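Local coordinates for protein 2-aminomuconic 6-semialdehyde dehydrogenase (Pseudomonas sp., PDB 7BZV) that catalyses the NAD+-dependent oxidation of 2-aminomuconic 6-semialdehyde in the meta-cleavage pathway of 2-aminophenol breakdown, working as a tetramer, at residues 132-137 and 483-488; 374-379 and 392-397. All blocks are in the same frame, centred on the assembly; numbering follows the deposited sequence.

Contact 1: 132-137 and 483-488; sequences GAYALN and VRIDKE
Tyr134 lays one face of its ring on the side chain of Ile485, its hydrogen-bonded partner on the antiparallel strand. With CG set between the backbone N and the carbonyl carbon (chi1 64°), the phenol leaves the sheet on the same side as Ile485 and lies alongside it. From Ile485 CB outward, each atom has its own place on the ring: CB sits over the face, 3.8 Å from the ring centroid in a CH-pi contact; CG1 lies against Tyr134 CE2 at 3.7 Å; CG2 covers Tyr134 CZ at 3.6 Å and brushes OH. The side chain also packs on His430 of the second subunit. Leu136 CD2 meets the edge of the same ring. The phenol OH is hydrogen-bonded to Glu434 of the second subunit.

This is the outer end of the antiparallel pairing of 134-150 with 476-485, in the arm by which aldehyde dehydrogenases oligomerise; 134-150 also pairs with 124-128, and Val483 carries the sheet on into a parallel strand of the third subunit. Reciprocal backbone bonds tie Tyr134 to Ile485, the shorter from Ile485 N to Tyr134 O (2.7 Å), and Leu136 to Val483. With an alanine in place of Tyr134, the flank of Ile485 would probably be uncovered and Glu434 of the second subunit left without its phenol partner.

Arg484 is on the other face, and Ala133 CB comes over one side of its guanidinium, 3.5 Å from NH2. Arg484 NE bonds Asp486 OD1 at 2.9 Å, within the guanidinium plane but from above the carboxylate, which helps fix the group's rotation. A water donates to both Gly132 O and Ile485 O where the strands part.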
# COMPACT_ATOMS: atom_id res chain seq x y z
N GLY B 132 -23.26 -13.08 -10.00
CA GLY B 132 -22.97 -11.71 -10.35
C GLY B 132 -23.02 -10.74 -9.20
O GLY B 132 -22.91 -9.52 -9.42
N ALA B 133 -23.20 -11.22 -7.97
CA ALA B 133 -23.14 -10.32 -6.82
C ALA B 133 -21.70 -10.06 -6.39
O ALA B 133 -20.77 -10.76 -6.79
CB ALA B 133 -23.95 -10.91 -5.66
N TYR B 134 -21.51 -9.03 -5.57
CA TYR B 134 -20.20 -8.76 -5.02
C TYR B 134 -20.38 -7.99 -3.72
O TYR B 134 -21.47 -7.56 -3.39
CB TYR B 134 -19.29 -8.00 -6.00
CG TYR B 134 -19.73 -6.59 -6.40
CD1 TYR B 134 -20.66 -6.41 -7.42
CD2 TYR B 134 -19.20 -5.48 -5.79
CE1 TYR B 134 -21.04 -5.12 -7.83
CE2 TYR B 134 -19.59 -4.18 -6.16
CZ TYR B 134 -20.51 -4.01 -7.19
OH TYR B 134 -20.89 -2.74 -7.60
N ALA B 135 -19.29 -7.90 -2.96
CA ALA B 135 -19.31 -7.17 -1.72
C ALA B 135 -18.14 -6.23 -1.72
O ALA B 135 -16.99 -6.63 -1.97
CB ALA B 135 -19.20 -8.10 -0.48
N LEU B 136 -18.40 -5.01 -1.32
CA LEU B 136 -17.34 -4.06 -1.09
C LEU B 136 -16.98 -4.05 0.40
O LEU B 136 -17.86 -3.79 1.23
CB LEU B 136 -17.77 -2.66 -1.50
CG LEU B 136 -18.26 -2.42 -2.93
CD1 LEU B 136 -18.86 -1.02 -3.00
CD2 LEU B 136 -17.07 -2.60 -3.85
N ASN B 137 -15.69 -4.23 0.69
CA ASN B 137 -15.14 -4.24 2.05
C ASN B 137 -14.30 -2.99 2.21
O ASN B 137 -13.38 -2.79 1.43
CB ASN B 137 -14.19 -5.44 2.29
CG ASN B 137 -14.90 -6.73 2.38
OD1 ASN B 137 -15.31 -7.14 3.46
ND2 ASN B 137 -15.04 -7.41 1.25
N VAL B 483 -20.27 -4.51 2.39
CA VAL B 483 -21.53 -4.14 1.79
C VAL B 483 -21.80 -5.06 0.61
O VAL B 483 -21.12 -4.98 -0.42
CB VAL B 483 -21.54 -2.66 1.35
CG1 VAL B 483 -22.93 -2.30 0.77
CG2 VAL B 483 -21.17 -1.73 2.49
N ARG B 484 -22.85 -5.88 0.72
CA ARG B 484 -23.23 -6.75 -0.39
C ARG B 484 -23.98 -5.94 -1.44
O ARG B 484 -24.93 -5.24 -1.12
CB ARG B 484 -24.10 -7.89 0.10
CG ARG B 484 -24.66 -8.72 -1.06
CD ARG B 484 -25.32 -10.05 -0.62
NE ARG B 484 -26.01 -10.65 -1.75
CZ ARG B 484 -25.64 -11.78 -2.32
NH1 ARG B 484 -24.61 -12.45 -1.85
NH2 ARG B 484 -26.30 -12.24 -3.38
N ILE B 485 -23.53 -6.02 -2.70
CA ILE B 485 -24.18 -5.34 -3.82
C ILE B 485 -24.87 -6.40 -4.67
O ILE B 485 -24.22 -7.20 -5.34
CB ILE B 485 -23.17 -4.54 -4.66
CG1 ILE B 485 -22.42 -3.46 -3.83
CG2 ILE B 485 -23.86 -3.88 -5.90
CD1 ILE B 485 -23.27 -2.51 -3.03
N ASP B 486 -26.20 -6.38 -4.62
CA ASP B 486 -27.04 -7.34 -5.30
C ASP B 486 -27.20 -7.00 -6.78
O ASP B 486 -27.05 -5.85 -7.21
CB ASP B 486 -28.40 -7.38 -4.60
CG ASP B 486 -28.35 -8.13 -3.27
OD1 ASP B 486 -28.03 -9.35 -3.31
OD2 ASP B 486 -28.58 -7.51 -2.20
N LYS B 487 -27.42 -8.04 -7.57
CA LYS B 487 -27.88 -7.90 -8.94
C LYS B 487 -29.24 -7.20 -8.96
O LYS B 487 -30.04 -7.31 -8.03
CB LYS B 487 -28.00 -9.28 -9.59
CG LYS B 487 -27.02 -9.58 -10.72
CD LYS B 487 -27.35 -10.92 -11.39
CE LYS B 487 -26.57 -11.12 -12.70
NZ LYS B 487 -27.34 -11.89 -13.72
N GLU B 488 -29.50 -6.46 -10.03
CA GLU B 488 -30.84 -5.90 -10.15
C GLU B 488 -31.87 -7.02 -10.14
O GLU B 488 -31.68 -8.06 -10.76
CB GLU B 488 -30.97 -5.08 -11.43
CG GLU B 488 -32.30 -4.38 -11.50
CD GLU B 488 -32.48 -3.57 -12.77
OE1 GLU B 488 -31.78 -3.84 -13.77
OE2 GLU B 488 -33.33 -2.65 -12.73
O HOH W 1 -23.95 -6.89 -8.55

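Contact 2: 374-379 and 392-397; sequences TVIAGL and GPICHV
His396 reaches across to the turn that follows the neighbouring parallel strand, and its ring fits into the bend of residues 377-379. Its CG stands anti to the backbone N (chi1 -179°), which carries the imidazole along the strand direction to that turn. CD2 lies 3.6 Å from Ala377 CA, while NE2 takes the N-H of Leu379 at 2.9 Å, the donor tilted 20° from the ring plane. Leu379 CB closes on the same nitrogen, and its side chain crosses the imidazole obliquely. On this face of the sheet Ile376 is the next bump: its CG1 presses to 3.3 Å from Cys395 O and meets His396 CB, and its CD1 fills the hollow between His396 and Ile394. Thr374 CG2 lies beside Ile394 CD1, finishing the row, and Val385 and Val386 of helix 384-387 pack on Ile376, Leu379 and His396.

On the opposite face, Val397 CG1 rises between Val375 CG1, 4.0 Å away, and Ala377 CB, and Val375 CG2 rests on Cys395 SG. Leu307, Ile311, Phe300 and Phe303 of helix 297-312 cover Val375 and Val397. The two strands with helix 384-387 between them form a beta-alpha-beta unit, that helix lying on the Ile376 and His396 face; helix 297-312 comes from elsewhere in the chain.

Ile376 is gripped by two backbone bonds, its N donating to Cys395 O (2.9 Å, nearly straight at 176°) and its O accepting from Val397 N. Beyond it, a water joins Gly378 N to Val397 O. Because Leu379 N donates to His396 NE2, that nitrogen must offer a lone pair, so a neutral imidazole protonated on ND1 is the likely form.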
# COMPACT_ATOMS: atom_id res chain seq x y z
N THR B 374 31.70 4.92 31.41
CA THR B 374 32.42 3.75 31.91
C THR B 374 32.45 2.68 30.83
O THR B 374 31.47 2.47 30.10
CB THR B 374 31.77 3.26 33.21
OG1 THR B 374 31.84 4.30 34.19
CG2 THR B 374 32.44 2.01 33.79
N VAL B 375 33.58 2.00 30.72
CA VAL B 375 33.71 0.86 29.82
C VAL B 375 34.37 -0.27 30.60
O VAL B 375 35.43 -0.06 31.20
CB VAL B 375 34.54 1.19 28.57
CG1 VAL B 375 34.85 -0.09 27.85
CG2 VAL B 375 33.81 2.14 27.69
N ILE B 376 33.78 -1.47 30.56
CA ILE B 376 34.39 -2.63 31.19
C ILE B 376 34.69 -3.69 30.14
O ILE B 376 34.17 -3.67 29.02
CB ILE B 376 33.52 -3.23 32.32
CG1 ILE B 376 32.11 -3.55 31.80
CG2 ILE B 376 33.43 -2.27 33.50
CD1 ILE B 376 31.22 -4.33 32.79
N ALA B 377 35.54 -4.64 30.54
CA ALA B 377 35.99 -5.72 29.67
C ALA B 377 36.38 -6.91 30.53
O ALA B 377 36.50 -6.82 31.75
CB ALA B 377 37.18 -5.26 28.81
N GLY B 378 36.61 -8.03 29.87
CA GLY B 378 37.16 -9.19 30.53
C GLY B 378 36.16 -10.23 30.96
O GLY B 378 36.57 -11.28 31.48
N LEU B 379 34.87 -9.99 30.80
CA LEU B 379 33.90 -10.93 31.37
C LEU B 379 33.33 -11.85 30.30
O LEU B 379 33.43 -11.61 29.09
CB LEU B 379 32.78 -10.18 32.09
CG LEU B 379 33.25 -9.23 33.19
CD1 LEU B 379 32.07 -8.52 33.83
CD2 LEU B 379 34.09 -9.98 34.25
N GLY B 392 22.65 3.02 32.17
CA GLY B 392 23.56 4.08 32.50
C GLY B 392 24.64 4.15 31.44
O GLY B 392 24.58 3.46 30.43
N PRO B 393 25.65 5.01 31.66
CA PRO B 393 26.69 5.27 30.64
C PRO B 393 27.79 4.22 30.71
O PRO B 393 28.89 4.46 31.20
CB PRO B 393 27.19 6.67 31.01
CG PRO B 393 27.11 6.67 32.54
CD PRO B 393 25.86 5.82 32.88
N ILE B 394 27.51 3.01 30.22
CA ILE B 394 28.43 1.89 30.40
C ILE B 394 28.21 0.86 29.30
O ILE B 394 27.11 0.72 28.77
CB ILE B 394 28.29 1.24 31.79
CG1 ILE B 394 29.22 0.03 31.95
CG2 ILE B 394 26.84 0.77 32.03
CD1 ILE B 394 29.37 -0.49 33.39
N CYS B 395 29.28 0.17 28.94
CA CYS B 395 29.14 -1.04 28.14
C CYS B 395 30.20 -2.02 28.59
O CYS B 395 31.17 -1.64 29.25
CB CYS B 395 29.28 -0.78 26.64
SG CYS B 395 30.96 -0.27 26.15
N HIS B 396 30.01 -3.28 28.20
CA HIS B 396 31.05 -4.30 28.23
C HIS B 396 31.53 -4.56 26.80
O HIS B 396 30.71 -4.80 25.91
CB HIS B 396 30.54 -5.60 28.86
CG HIS B 396 31.58 -6.68 28.92
ND1 HIS B 396 31.65 -7.69 27.99
CD2 HIS B 396 32.60 -6.88 29.78
CE1 HIS B 396 32.68 -8.47 28.27
NE2 HIS B 396 33.26 -8.01 29.36
N VAL B 397 32.83 -4.50 26.57
CA VAL B 397 33.38 -4.73 25.24
C VAL B 397 34.14 -6.06 25.21
O VAL B 397 34.90 -6.37 26.13
CB VAL B 397 34.25 -3.53 24.78
CG1 VAL B 397 35.43 -3.35 25.68
CG2 VAL B 397 34.68 -3.69 23.36
O HOH W 2 36.39 -8.35 27.02

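Contact 1 and contact 2 lie on opposite sides of the chain's centre, their own centres 64 Å apart and their nearest atoms about 48 Å apart. They share no sheet: 132-137 and 483-488 belong to the one containing strands 134-150 and 476-485, whereas 374-379 and 392-397 sit in the seven-stranded sheet running from 351-354 to 440-443. Along the chain, contact 2 falls wholly between the two halves of contact 1, whose segments are separated by 345 residues, while its own are joined by a short link with helix 384-387. Contact 1 meets three other subunits, consistent with its helping to hold the tetramer together; contact 2, touched by none, is packing within one subunit.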